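Local coordinates for protein rubber oxygenase (Streptomyces sp., PDB 5O1L) that cleaves the double bonds of poly(cis-1,4-isoprene) rubber oxidatively with O2, using one non-covalently bound b-type heme, to release oligo-isoprenoids with keto and aldehyde ends, at residues 58-63 with 197-202; 105-110 with 261-266; 222-227 with 268-273. All blocks are in the same frame, centred on the assembly; numbering follows the deposited sequence.

Contact 1: residues 58-63 with 197-202. With HEM (protoporphyrin IX containing Fe), chain C.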
loop_
_atom_site.group_PDB
_atom_site.type_symbol
_atom_site.label_atom_id
_atom_site.label_comp_id
_atom_site.label_asym_id
_atom_site.label_seq_id
_atom_site.Cartn_x
_atom_site.Cartn_y
_atom_site.Cartn_z
ATOM N N GLU A 58 1.020 -13.512 -16.777
ATOM C CA GLU A 58 0.251 -14.676 -16.388
ATOM C C GLU A 58 -1.207 -14.318 -16.121
ATOM O O GLU A 58 -2.114 -15.041 -16.539
ATOM C CB GLU A 58 0.806 -15.371 -15.140
ATOM C CG GLU A 58 2.208 -15.944 -15.355
ATOM C CD GLU A 58 2.924 -16.346 -14.069
ATOM O OE1 GLU A 58 2.572 -15.912 -12.960
ATOM O OE2 GLU A 58 3.913 -17.087 -14.137
ATOM N N ALA A 59 -1.468 -13.256 -15.391
ATOM C CA ALA A 59 -2.830 -12.929 -14.979
ATOM C C ALA A 59 -3.644 -12.212 -16.061
ATOM O O ALA A 59 -4.846 -12.388 -16.176
ATOM C CB ALA A 59 -2.855 -12.068 -13.723
ATOM N N ASP A 60 -3.026 -11.371 -16.851
ATOM C CA ASP A 60 -3.757 -10.479 -17.717
ATOM C C ASP A 60 -4.666 -11.233 -18.729
ATOM O O ASP A 60 -5.844 -10.902 -18.809
ATOM C CB ASP A 60 -2.827 -9.456 -18.380
ATOM C CG ASP A 60 -2.275 -8.400 -17.394
ATOM O OD1 ASP A 60 -2.851 -8.212 -16.322
ATOM O OD2 ASP A 60 -1.263 -7.755 -17.769
ATOM N N PRO A 61 -4.108 -12.200 -19.442
ATOM C CA PRO A 61 -4.970 -12.906 -20.428
ATOM C C PRO A 61 -6.058 -13.740 -19.767
ATOM O O PRO A 61 -7.150 -13.875 -20.350
ATOM C CB PRO A 61 -3.987 -13.789 -21.187
ATOM C CG PRO A 61 -2.707 -13.786 -20.408
ATOM C CD PRO A 61 -2.675 -12.578 -19.560
ATOM N N VAL A 62 -5.783 -14.280 -18.591
ATOM C CA VAL A 62 -6.777 -15.060 -17.864
ATOM C C VAL A 62 -7.951 -14.208 -17.469
ATOM O O VAL A 62 -9.152 -14.573 -17.682
ATOM C CB VAL A 62 -6.169 -15.826 -16.687
ATOM C CG1 VAL A 62 -7.287 -16.506 -15.892
ATOM C CG2 VAL A 62 -5.123 -16.844 -17.219
ATOM N N LEU A 63 -7.703 -13.066 -16.846
ATOM C CA LEU A 63 -8.769 -12.199 -16.434
ATOM C C LEU A 63 -9.552 -11.595 -17.575
ATOM O O LEU A 63 -10.767 -11.428 -17.469
ATOM C CB LEU A 63 -8.290 -11.137 -15.428
ATOM C CG LEU A 63 -8.390 -11.577 -13.968
ATOM C CD1 LEU A 63 -9.815 -11.827 -13.480
ATOM C CD2 LEU A 63 -7.518 -12.768 -13.704
ATOM N N VAL A 197 -7.762 -8.605 -9.400
ATOM C CA VAL A 197 -8.404 -7.299 -9.528
ATOM C C VAL A 197 -7.574 -6.422 -10.468
ATOM O O VAL A 197 -8.083 -5.801 -11.417
ATOM C CB VAL A 197 -8.659 -6.589 -8.206
ATOM C CG1 VAL A 197 -9.138 -5.168 -8.443
ATOM C CG2 VAL A 197 -9.644 -7.379 -7.401
ATOM N N HIS A 198 -6.248 -6.297 -10.216
ATOM C CA HIS A 198 -5.448 -5.450 -11.038
ATOM C C HIS A 198 -5.512 -5.930 -12.501
ATOM O O HIS A 198 -5.543 -5.083 -13.377
ATOM C CB HIS A 198 -3.998 -5.448 -10.497
ATOM C CG HIS A 198 -3.798 -4.639 -9.252
ATOM N ND1 HIS A 198 -2.673 -4.808 -8.472
ATOM C CD2 HIS A 198 -4.515 -3.614 -8.701
ATOM C CE1 HIS A 198 -2.748 -3.924 -7.481
ATOM N NE2 HIS A 198 -3.845 -3.200 -7.564
ATOM N N ALA A 199 -5.446 -7.221 -12.746
ATOM C CA ALA A 199 -5.511 -7.747 -14.080
ATOM C C ALA A 199 -6.854 -7.393 -14.766
ATOM O O ALA A 199 -6.876 -7.031 -15.956
ATOM C CB ALA A 199 -5.249 -9.228 -14.043
ATOM N N ALA A 200 -7.927 -7.452 -14.025
ATOM C CA ALA A 200 -9.225 -7.027 -14.538
ATOM C C ALA A 200 -9.205 -5.564 -14.910
ATOM O O ALA A 200 -9.688 -5.210 -15.988
ATOM C CB ALA A 200 -10.296 -7.263 -13.504
ATOM N N VAL A 201 -8.654 -4.714 -14.048
ATOM C CA VAL A 201 -8.524 -3.291 -14.323
ATOM C C VAL A 201 -7.775 -2.999 -15.593
ATOM O O VAL A 201 -8.105 -2.052 -16.310
ATOM C CB VAL A 201 -7.935 -2.557 -13.104
ATOM C CG1 VAL A 201 -7.617 -1.093 -13.398
ATOM C CG2 VAL A 201 -8.950 -2.662 -11.947
ATOM N N ARG A 202 -6.750 -3.783 -15.871
ATOM C CA ARG A 202 -5.937 -3.582 -17.077
ATOM C C ARG A 202 -6.774 -3.844 -18.327
ATOM O O ARG A 202 -6.524 -3.261 -19.374
ATOM C CB ARG A 202 -4.705 -4.453 -17.053
ATOM C CG ARG A 202 -3.718 -4.075 -15.974
ATOM C CD ARG A 202 -2.382 -4.751 -16.212
ATOM N NE ARG A 202 -1.541 -4.586 -15.027
ATOM C CZ ARG A 202 -1.493 -5.481 -14.063
ATOM N NH1 ARG A 202 -2.104 -6.671 -14.082
ATOM N NH2 ARG A 202 -0.811 -5.133 -12.932
HETATM C CHA HEM C . -7.483 -2.635 -6.344
HETATM C CHB HEM C . -3.729 -3.162 -3.485
HETATM C CHC HEM C . -0.984 -0.870 -6.669
HETATM C CHD HEM C . -4.943 0.501 -8.959
HETATM C C1A HEM C . -6.643 -2.996 -5.351
HETATM C C2A HEM C . -7.092 -3.794 -4.234
HETATM C C3A HEM C . -6.043 -3.905 -3.407
HETATM C C4A HEM C . -4.954 -3.262 -3.987
HETATM C CMA HEM C . -6.084 -4.631 -2.084
HETATM C CAA HEM C . -8.499 -4.389 -3.986
HETATM C CBA HEM C . -9.410 -3.325 -3.345
HETATM C CGA HEM C . -10.579 -3.989 -2.714
HETATM O O1A HEM C . -11.455 -4.308 -3.526
HETATM O O2A HEM C . -10.589 -4.200 -1.439
HETATM C C1B HEM C . -2.629 -2.608 -4.131
HETATM C C2B HEM C . -1.322 -2.633 -3.570
HETATM C C3B HEM C . -0.515 -2.030 -4.429
HETATM C C4B HEM C . -1.330 -1.577 -5.546
HETATM C CMB HEM C . -0.901 -3.251 -2.253
HETATM C CAB HEM C . 0.905 -1.800 -4.511
HETATM C CBB HEM C . 1.899 -2.203 -3.564
HETATM C C1C HEM C . -1.827 -0.281 -7.600
HETATM C C2C HEM C . -1.357 0.701 -8.560
HETATM C C3C HEM C . -2.499 1.049 -9.205
HETATM C C4C HEM C . -3.595 0.344 -8.565
HETATM C CMC HEM C . 0.066 1.094 -8.827
HETATM C CAC HEM C . -2.644 2.030 -10.291
HETATM C CBC HEM C . -1.678 2.688 -11.046
HETATM C C1D HEM C . -5.973 -0.232 -8.429
HETATM C C2D HEM C . -7.358 -0.186 -8.939
HETATM C C3D HEM C . -8.077 -1.046 -8.227
HETATM C C4D HEM C . -7.142 -1.672 -7.290
HETATM C CMD HEM C . -7.783 0.759 -10.000
HETATM C CAD HEM C . -9.594 -1.331 -8.354
HETATM C CBD HEM C . -10.318 -0.302 -7.495
HETATM C CGD HEM C . -11.828 -0.507 -7.662
HETATM O O1D HEM C . -12.472 -0.819 -6.635
HETATM O O2D HEM C . -12.433 -0.381 -8.761
HETATM N NA HEM C . -5.324 -2.706 -5.205
HETATM N NB HEM C . -2.562 -1.940 -5.291
HETATM N NC HEM C . -3.179 -0.479 -7.575
HETATM N ND HEM C . -5.877 -1.203 -7.488
HETATM FE FE HEM C . -4.237 -1.596 -6.420
HETATM O O HOH W 1 -6.451 -8.137 -18.412
#
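Ala59, Asp60 and Leu63 of helix 59-68 pack against Ala199 and Arg202 of helix 187-204, the helix that carries the axial heme ligand of this globin-clan domain. The short segment axes pass 8.3 Å apart at -71°, a steep crossing made close by small residues. Val197 CG1 packs 3.7 Å from the heme methine carbon CHA. His198 follows and coordinates the heme iron directly, NE2 to FE 2.0 Å. On the flank facing helix 59-68, the methyl of Ala199 fits among three residues: its CB lies 3.7 Å from Ala59 CB and 3.8 Å from Leu63 CB, while Asp60 OD1 also borders it. A water links the two backbones here, donating to Ala199 O at 2.7 Å and to Asp60 O at 2.9 Å. The backbone N of Ala200 lies beside Leu63 CB, and Val201 CG1 packs near the heme methyl CMD. Arg202, extended from CG to NE, crosses Asp60 at about a right angle. The salt bridge runs from Arg202 NH1 to the syn lone pair of Asp60 OD1, 2.8 Å with a 145° N-H...O angle.

Contact 2: residues 105-110 with 261-266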
loop_
_atom_site.group_PDB
_atom_site.type_symbol
_atom_site.label_atom_id
_atom_site.label_comp_id
_atom_site.label_asym_id
_atom_site.label_seq_id
_atom_site.Cartn_x
_atom_site.Cartn_y
_atom_site.Cartn_z
ATOM N N ARG A 105 -0.798 -18.751 -5.844
ATOM C CA ARG A 105 -0.817 -18.847 -4.420
ATOM C C ARG A 105 0.493 -19.395 -3.800
ATOM O O ARG A 105 0.646 -19.415 -2.607
ATOM C CB ARG A 105 -2.057 -19.636 -3.970
ATOM C CG ARG A 105 -1.824 -21.122 -4.226
ATOM C CD ARG A 105 -3.003 -22.013 -3.850
ATOM N NE ARG A 105 -3.341 -21.845 -2.447
ATOM C CZ ARG A 105 -4.420 -22.266 -1.824
ATOM N NH1 ARG A 105 -5.370 -22.919 -2.490
ATOM N NH2 ARG A 105 -4.560 -21.964 -0.566
ATOM N N ARG A 106 1.430 -19.792 -4.657
ATOM C CA ARG A 106 2.682 -20.350 -4.154
ATOM C C ARG A 106 3.594 -19.234 -3.628
ATOM O O ARG A 106 3.826 -18.259 -4.321
ATOM C CB ARG A 106 3.372 -21.072 -5.288
ATOM C CG ARG A 106 2.624 -22.334 -5.699
ATOM C CD ARG A 106 3.190 -22.927 -6.960
ATOM N NE ARG A 106 4.583 -23.279 -6.765
ATOM C CZ ARG A 106 5.623 -22.695 -7.352
ATOM N NH1 ARG A 106 5.479 -21.710 -8.262
ATOM N NH2 ARG A 106 6.838 -23.129 -7.022
ATOM N N MET A 107 4.104 -19.456 -2.447
ATOM C CA MET A 107 5.119 -18.557 -1.877
ATOM C C MET A 107 6.405 -18.678 -2.632
ATOM O O MET A 107 6.737 -19.787 -3.092
ATOM C CB MET A 107 5.334 -18.904 -0.437
ATOM C CG MET A 107 4.129 -18.618 0.416
ATOM S SD MET A 107 3.840 -16.876 0.746
ATOM C CE MET A 107 5.065 -16.632 2.062
ATOM N N PRO A 108 7.182 -17.583 -2.712
ATOM C CA PRO A 108 8.468 -17.725 -3.393
ATOM C C PRO A 108 9.413 -18.638 -2.583
ATOM O O PRO A 108 9.353 -18.696 -1.352
ATOM C CB PRO A 108 8.991 -16.312 -3.394
ATOM C CG PRO A 108 8.343 -15.628 -2.283
ATOM C CD PRO A 108 6.976 -16.257 -2.163
ATOM N N SER A 109 10.384 -19.212 -3.298
ATOM C CA SER A 109 11.356 -20.081 -2.666
ATOM C C SER A 109 12.285 -19.411 -1.633
ATOM O O SER A 109 12.785 -20.033 -0.689
ATOM C CB SER A 109 12.294 -20.680 -3.776
ATOM O OG SER A 109 12.945 -19.618 -4.471
ATOM N N TRP A 110 12.394 -18.064 -1.754
ATOM C CA TRP A 110 13.196 -17.284 -0.905
ATOM C C TRP A 110 12.440 -16.685 0.265
ATOM O O TRP A 110 13.041 -15.979 1.080
ATOM C CB TRP A 110 13.848 -16.160 -1.717
ATOM C CG TRP A 110 12.974 -15.422 -2.690
ATOM C CD1 TRP A 110 12.779 -15.642 -3.988
ATOM C CD2 TRP A 110 12.142 -14.276 -2.375
ATOM N NE1 TRP A 110 11.907 -14.743 -4.549
ATOM C CE2 TRP A 110 11.495 -13.903 -3.537
ATOM C CE3 TRP A 110 11.907 -13.547 -1.229
ATOM C CZ2 TRP A 110 10.662 -12.787 -3.599
ATOM C CZ3 TRP A 110 11.050 -12.427 -1.332
ATOM C CH2 TRP A 110 10.453 -12.109 -2.492
ATOM N N TRP A 261 7.504 -7.020 3.003
ATOM C CA TRP A 261 7.184 -6.233 1.823
ATOM C C TRP A 261 7.735 -6.811 0.557
ATOM O O TRP A 261 7.114 -6.729 -0.502
ATOM C CB TRP A 261 7.493 -4.743 2.040
ATOM C CG TRP A 261 6.492 -4.111 2.904
ATOM C CD1 TRP A 261 6.439 -3.998 4.253
ATOM C CD2 TRP A 261 5.234 -3.579 2.402
ATOM N NE1 TRP A 261 5.226 -3.417 4.620
ATOM C CE2 TRP A 261 4.520 -3.112 3.507
ATOM C CE3 TRP A 261 4.714 -3.441 1.155
ATOM C CZ2 TRP A 261 3.253 -2.516 3.376
ATOM C CZ3 TRP A 261 3.507 -2.815 0.998
ATOM C CH2 TRP A 261 2.770 -2.404 2.124
ATOM N N GLN A 262 8.877 -7.477 0.589
ATOM C CA GLN A 262 9.425 -8.129 -0.593
ATOM C C GLN A 262 8.534 -9.324 -0.991
ATOM O O GLN A 262 8.177 -9.446 -2.157
ATOM C CB GLN A 262 10.861 -8.608 -0.331
ATOM C CG GLN A 262 11.947 -7.545 -0.169
ATOM C CD GLN A 262 13.212 -8.109 0.389
ATOM O OE1 GLN A 262 13.227 -9.015 1.230
ATOM N NE2 GLN A 262 14.311 -7.540 -0.121
ATOM N N VAL A 263 8.210 -10.186 -0.023
ATOM C CA VAL A 263 7.402 -11.324 -0.324
ATOM C C VAL A 263 6.046 -10.835 -0.803
ATOM O O VAL A 263 5.503 -11.360 -1.768
ATOM C CB VAL A 263 7.270 -12.205 0.896
ATOM C CG1 VAL A 263 6.144 -13.252 0.734
ATOM C CG2 VAL A 263 8.604 -12.866 1.262
ATOM N N SER A 264 5.523 -9.779 -0.173
ATOM C CA SER A 264 4.187 -9.311 -0.589
ATOM C C SER A 264 4.205 -8.773 -1.996
ATOM O O SER A 264 3.262 -9.010 -2.756
ATOM C CB SER A 264 3.690 -8.277 0.373
ATOM O OG SER A 264 3.524 -8.805 1.693
ATOM N N ALA A 265 5.221 -8.058 -2.416
ATOM C CA ALA A 265 5.366 -7.591 -3.802
ATOM C C ALA A 265 5.361 -8.773 -4.737
ATOM O O ALA A 265 4.664 -8.754 -5.761
ATOM C CB ALA A 265 6.642 -6.808 -3.958
ATOM N N HIS A 266 6.107 -9.829 -4.423
ATOM C CA HIS A 266 6.090 -11.042 -5.310
ATOM C C HIS A 266 4.696 -11.595 -5.366
ATOM O O HIS A 266 4.225 -11.924 -6.484
ATOM C CB HIS A 266 7.025 -12.067 -4.683
ATOM C CG HIS A 266 7.098 -13.339 -5.447
ATOM N ND1 HIS A 266 6.213 -14.404 -5.385
ATOM C CD2 HIS A 266 8.067 -13.709 -6.286
ATOM C CE1 HIS A 266 6.667 -15.362 -6.214
ATOM N NE2 HIS A 266 7.774 -14.936 -6.798
#
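Pro108 lays its ring over one face of the His266 imidazole, with CB nearly on the ring normal: 3.8 Å from the centroid and only 7° off the perpendicular, a well-centred CH-pi contact. The same CB also lies over the rim of the Trp110 indole, so the proline fills the corner between two aromatic groups. Those two rings meet as an offset edge-to-face (T-shaped) pair. The six-membered ring of Trp110 turns its edge to the imidazole face, the centroids are 5.6 Å apart and the planes are perpendicular at 90°; the nearest atoms are Trp110 CZ2 and His266 CD2, 3.8 Å apart. Trp110 reaches this place because its CG sits between the backbone N and the carbonyl carbon (chi1 44°), which swings the indole back over the helix. Its far edge then rides along the helix backbone, where Trp110 CH2 comes 3.5 Å from Gln262 O, close to the indole plane. Trp110 CZ3 packs 3.6 Å from Val263 CG2, one branch of that valine. The other branch, CG1, is met from another direction by the methyl CE of Met107 at 3.8 Å; the bends of the Met107 chain bring its end to the helix, where it crosses Val263 at about a right angle. The contact is thus apolar and aromatic, without a hydrogen bond across it. The indole NE1 is held by Asp272 OD2, and Asp272 also touches the His266 ring. In the fold, the loop joining helices 95-104 and 113-125 is laid on the C-terminal part of helix 251-267, with Leu116 of helix 113-125 touching both Met107 and Val263, and Trp231 of helix 224-244 packing on Ala265.

Contact 3: residues 222-227 with 268-273. With HEM (protoporphyrin IX containing Fe), chain C.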
loop_
_atom_site.group_PDB
_atom_site.type_symbol
_atom_site.label_atom_id
_atom_site.label_comp_id
_atom_site.label_asym_id
_atom_site.label_seq_id
_atom_site.Cartn_x
_atom_site.Cartn_y
_atom_site.Cartn_z
ATOM N N ILE A 222 -1.389 0.260 -14.476
ATOM C CA ILE A 222 -0.840 -0.589 -13.428
ATOM C C ILE A 222 0.327 -1.420 -13.960
ATOM O O ILE A 222 0.351 -2.659 -13.893
ATOM C CB ILE A 222 -1.881 -1.484 -12.691
ATOM C CG1 ILE A 222 -3.251 -0.839 -12.523
ATOM C CG2 ILE A 222 -1.307 -1.878 -11.321
ATOM C CD1 ILE A 222 -4.251 -1.727 -11.873
ATOM N N SER A 223 1.319 -0.742 -14.489
ATOM C CA SER A 223 2.551 -1.447 -14.880
ATOM C C SER A 223 3.323 -1.897 -13.631
ATOM O O SER A 223 3.024 -1.453 -12.517
ATOM C CB SER A 223 3.461 -0.535 -15.720
ATOM O OG SER A 223 3.967 0.501 -14.917
ATOM N N GLN A 224 4.275 -2.791 -13.820
ATOM C CA GLN A 224 5.196 -3.229 -12.754
ATOM C C GLN A 224 5.828 -2.004 -12.103
ATOM O O GLN A 224 6.004 -1.954 -10.873
ATOM C CB GLN A 224 6.307 -4.111 -13.327
ATOM C CG GLN A 224 5.830 -5.461 -13.869
ATOM C CD GLN A 224 5.706 -6.502 -12.818
ATOM O OE1 GLN A 224 4.748 -7.315 -12.826
ATOM N NE2 GLN A 224 6.590 -6.473 -11.866
ATOM N N ALA A 225 6.274 -1.057 -12.933
ATOM C CA ALA A 225 6.890 0.172 -12.414
ATOM C C ALA A 225 5.910 0.925 -11.524
ATOM O O ALA A 225 6.273 1.412 -10.438
ATOM C CB ALA A 225 7.394 1.060 -13.570
ATOM N N ASP A 226 4.664 1.036 -11.965
ATOM C CA ASP A 226 3.661 1.704 -11.193
ATOM C C ASP A 226 3.423 1.022 -9.793
ATOM O O ASP A 226 3.339 1.703 -8.749
ATOM C CB ASP A 226 2.305 1.737 -11.934
ATOM C CG ASP A 226 2.311 2.543 -13.234
ATOM O OD1 ASP A 226 3.051 3.532 -13.291
ATOM O OD2 ASP A 226 1.405 2.241 -14.063
ATOM N N ILE A 227 3.421 -0.292 -9.809
ATOM C CA ILE A 227 3.227 -1.044 -8.568
ATOM C C ILE A 227 4.384 -0.704 -7.614
ATOM O O ILE A 227 4.161 -0.466 -6.404
ATOM C CB ILE A 227 3.050 -2.535 -8.782
ATOM C CG1 ILE A 227 1.818 -2.815 -9.657
ATOM C CG2 ILE A 227 2.998 -3.295 -7.445
ATOM C CD1 ILE A 227 1.711 -4.251 -10.049
ATOM N N LEU A 268 1.891 -10.200 -5.062
ATOM C CA LEU A 268 1.024 -9.297 -5.876
ATOM C C LEU A 268 1.345 -9.352 -7.328
ATOM O O LEU A 268 0.657 -8.680 -8.139
ATOM C CB LEU A 268 1.151 -7.868 -5.376
ATOM C CG LEU A 268 0.555 -7.647 -4.014
ATOM C CD1 LEU A 268 1.092 -6.352 -3.330
ATOM C CD2 LEU A 268 -0.944 -7.598 -4.099
ATOM N N GLY A 269 2.362 -10.109 -7.751
ATOM C CA GLY A 269 2.700 -10.208 -9.135
ATOM C C GLY A 269 3.843 -9.377 -9.632
ATOM O O GLY A 269 4.115 -9.372 -10.831
ATOM N N VAL A 270 4.617 -8.762 -8.733
ATOM C CA VAL A 270 5.816 -8.033 -9.129
ATOM C C VAL A 270 6.940 -9.063 -9.408
ATOM O O VAL A 270 7.186 -9.939 -8.580
ATOM C CB VAL A 270 6.272 -7.040 -8.120
ATOM C CG1 VAL A 270 7.505 -6.312 -8.678
ATOM C CG2 VAL A 270 5.120 -6.042 -7.821
ATOM N N SER A 271 7.578 -8.999 -10.562
ATOM C CA SER A 271 8.687 -9.850 -10.856
ATOM C C SER A 271 9.817 -9.594 -9.874
ATOM O O SER A 271 10.111 -8.431 -9.532
ATOM C CB SER A 271 9.222 -9.488 -12.239
ATOM O OG SER A 271 10.409 -10.184 -12.470
ATOM N N ASP A 272 10.522 -10.670 -9.490
ATOM C CA ASP A 272 11.633 -10.549 -8.567
ATOM C C ASP A 272 12.711 -9.661 -9.126
ATOM O O ASP A 272 13.507 -9.143 -8.313
ATOM C CB ASP A 272 12.199 -11.901 -8.215
ATOM C CG ASP A 272 11.261 -12.782 -7.418
ATOM O OD1 ASP A 272 10.211 -12.222 -6.942
ATOM O OD2 ASP A 272 11.595 -13.986 -7.238
ATOM N N GLU A 273 12.800 -9.485 -10.432
ATOM C CA GLU A 273 13.798 -8.607 -11.015
ATOM C C GLU A 273 13.560 -7.115 -10.748
ATOM O O GLU A 273 14.459 -6.328 -11.012
ATOM C CB GLU A 273 13.797 -8.774 -12.566
ATOM C CG GLU A 273 14.241 -10.129 -12.996
ATOM C CD GLU A 273 14.115 -10.395 -14.493
ATOM O OE1 GLU A 273 13.744 -9.474 -15.293
ATOM O OE2 GLU A 273 14.417 -11.573 -14.845
HETATM C CHA HEM C . -7.483 -2.635 -6.344
HETATM C CHB HEM C . -3.729 -3.162 -3.485
HETATM C CHC HEM C . -0.984 -0.870 -6.669
HETATM C CHD HEM C . -4.943 0.501 -8.959
HETATM C C1A HEM C . -6.643 -2.996 -5.351
HETATM C C2A HEM C . -7.092 -3.794 -4.234
HETATM C C3A HEM C . -6.043 -3.905 -3.407
HETATM C C4A HEM C . -4.954 -3.262 -3.987
HETATM C CMA HEM C . -6.084 -4.631 -2.084
HETATM C CAA HEM C . -8.499 -4.389 -3.986
HETATM C CBA HEM C . -9.410 -3.325 -3.345
HETATM C CGA HEM C . -10.579 -3.989 -2.714
HETATM O O1A HEM C . -11.455 -4.308 -3.526
HETATM O O2A HEM C . -10.589 -4.200 -1.439
HETATM C C1B HEM C . -2.629 -2.608 -4.131
HETATM C C2B HEM C . -1.322 -2.633 -3.570
HETATM C C3B HEM C . -0.515 -2.030 -4.429
HETATM C C4B HEM C . -1.330 -1.577 -5.546
HETATM C CMB HEM C . -0.901 -3.251 -2.253
HETATM C CAB HEM C . 0.905 -1.800 -4.511
HETATM C CBB HEM C . 1.899 -2.203 -3.564
HETATM C C1C HEM C . -1.827 -0.281 -7.600
HETATM C C2C HEM C . -1.357 0.701 -8.560
HETATM C C3C HEM C . -2.499 1.049 -9.205
HETATM C C4C HEM C . -3.595 0.344 -8.565
HETATM C CMC HEM C . 0.066 1.094 -8.827
HETATM C CAC HEM C . -2.644 2.030 -10.291
HETATM C CBC HEM C . -1.678 2.688 -11.046
HETATM C C1D HEM C . -5.973 -0.232 -8.429
HETATM C C2D HEM C . -7.358 -0.186 -8.939
HETATM C C3D HEM C . -8.077 -1.046 -8.227
HETATM C C4D HEM C . -7.142 -1.672 -7.290
HETATM C CMD HEM C . -7.783 0.759 -10.000
HETATM C CAD HEM C . -9.594 -1.331 -8.354
HETATM C CBD HEM C . -10.318 -0.302 -7.495
HETATM C CGD HEM C . -11.828 -0.507 -7.662
HETATM O O1D HEM C . -12.472 -0.819 -6.635
HETATM O O2D HEM C . -12.433 -0.381 -8.761
HETATM N NA HEM C . -5.324 -2.706 -5.205
HETATM N NB HEM C . -2.562 -1.940 -5.291
HETATM N NC HEM C . -3.179 -0.479 -7.575
HETATM N ND HEM C . -5.877 -1.203 -7.488
HETATM FE FE HEM C . -4.237 -1.596 -6.420
#
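The heme pocket is lined here by Ile222, Asp226, Ile227 and Leu268, with Val270 backing Ile227 from the loop side, where the start of helix 224-244 meets the loop that leaves helix 251-267. Ile227 and Val270 touch through their CG2 methyls, at 3.5 Å a tighter approach than usual for carbons. Ile227 presents this same methyl, which stands anti to the backbone N, to the heme vinyl carbon CAB at 3.9 Å, so one branch is wedged between loop and cofactor. Leu268 adds CD1 beneath the heme methyl CMB, on the face of the porphyrin that carries His198. Ile222 lies on this proximal face as well: its CG1 is 3.7 Å from the vinyl carbon CAC and its CD1 is 3.7 Å from the methine carbon CHD, with the His198 ring beside it. Replacing Ile222 by an alanine would probably open a gap under pyrrole C and leave the axial imidazole without apolar support on that flank. At the heme rim, Asp226 O approaches the methyl CMC to 3.3 Å. Beside these pocket residues, the end of the Gln224 side chain, modelled in two conformers, lies against the backbone of Gly269 to Ser271 in one of them.

Each segment contains a local motif. Gly269, with phi 100°, ends its helix in a Schellman motif. A capping box opens the other helix: Asp226 N donates to Ser223 OG at 3.1 Å, and Ser223 N returns the bond to Asp226 OD2 at 3.0 Å, from 35° above the carboxylate plane. Arg147 forms a salt bridge with the other oxygen of that carboxylate. On the loop, Ser271 makes an ST turn, its OG accepting from Glu273 N at 3.2 Å.

Contacts 1 and 3 both border the heme and touch each other, their centres 13 Å apart. Arg202 NH2 probably bonds to Ile222 O at 2.9 Å, and Ile222 CD1 packs 3.7 Å from His198 CD2, so the helix bearing the iron ligand is tied directly to the pocket wall. Contact 2 stands back from the cofactor, with the His266 side chain about 11 Å from it, but adjoins contact 3, whose centre is 12 Å away. The bond of Trp110 NE1 to Asp272 OD2, 2.8 Å long, joins them, as does a probable one from Val270 N to Ala265 O at 3.0 Å. Contacts 1 and 2 do not touch, their nearest atoms being about 8 Å apart; contact 3 touches both.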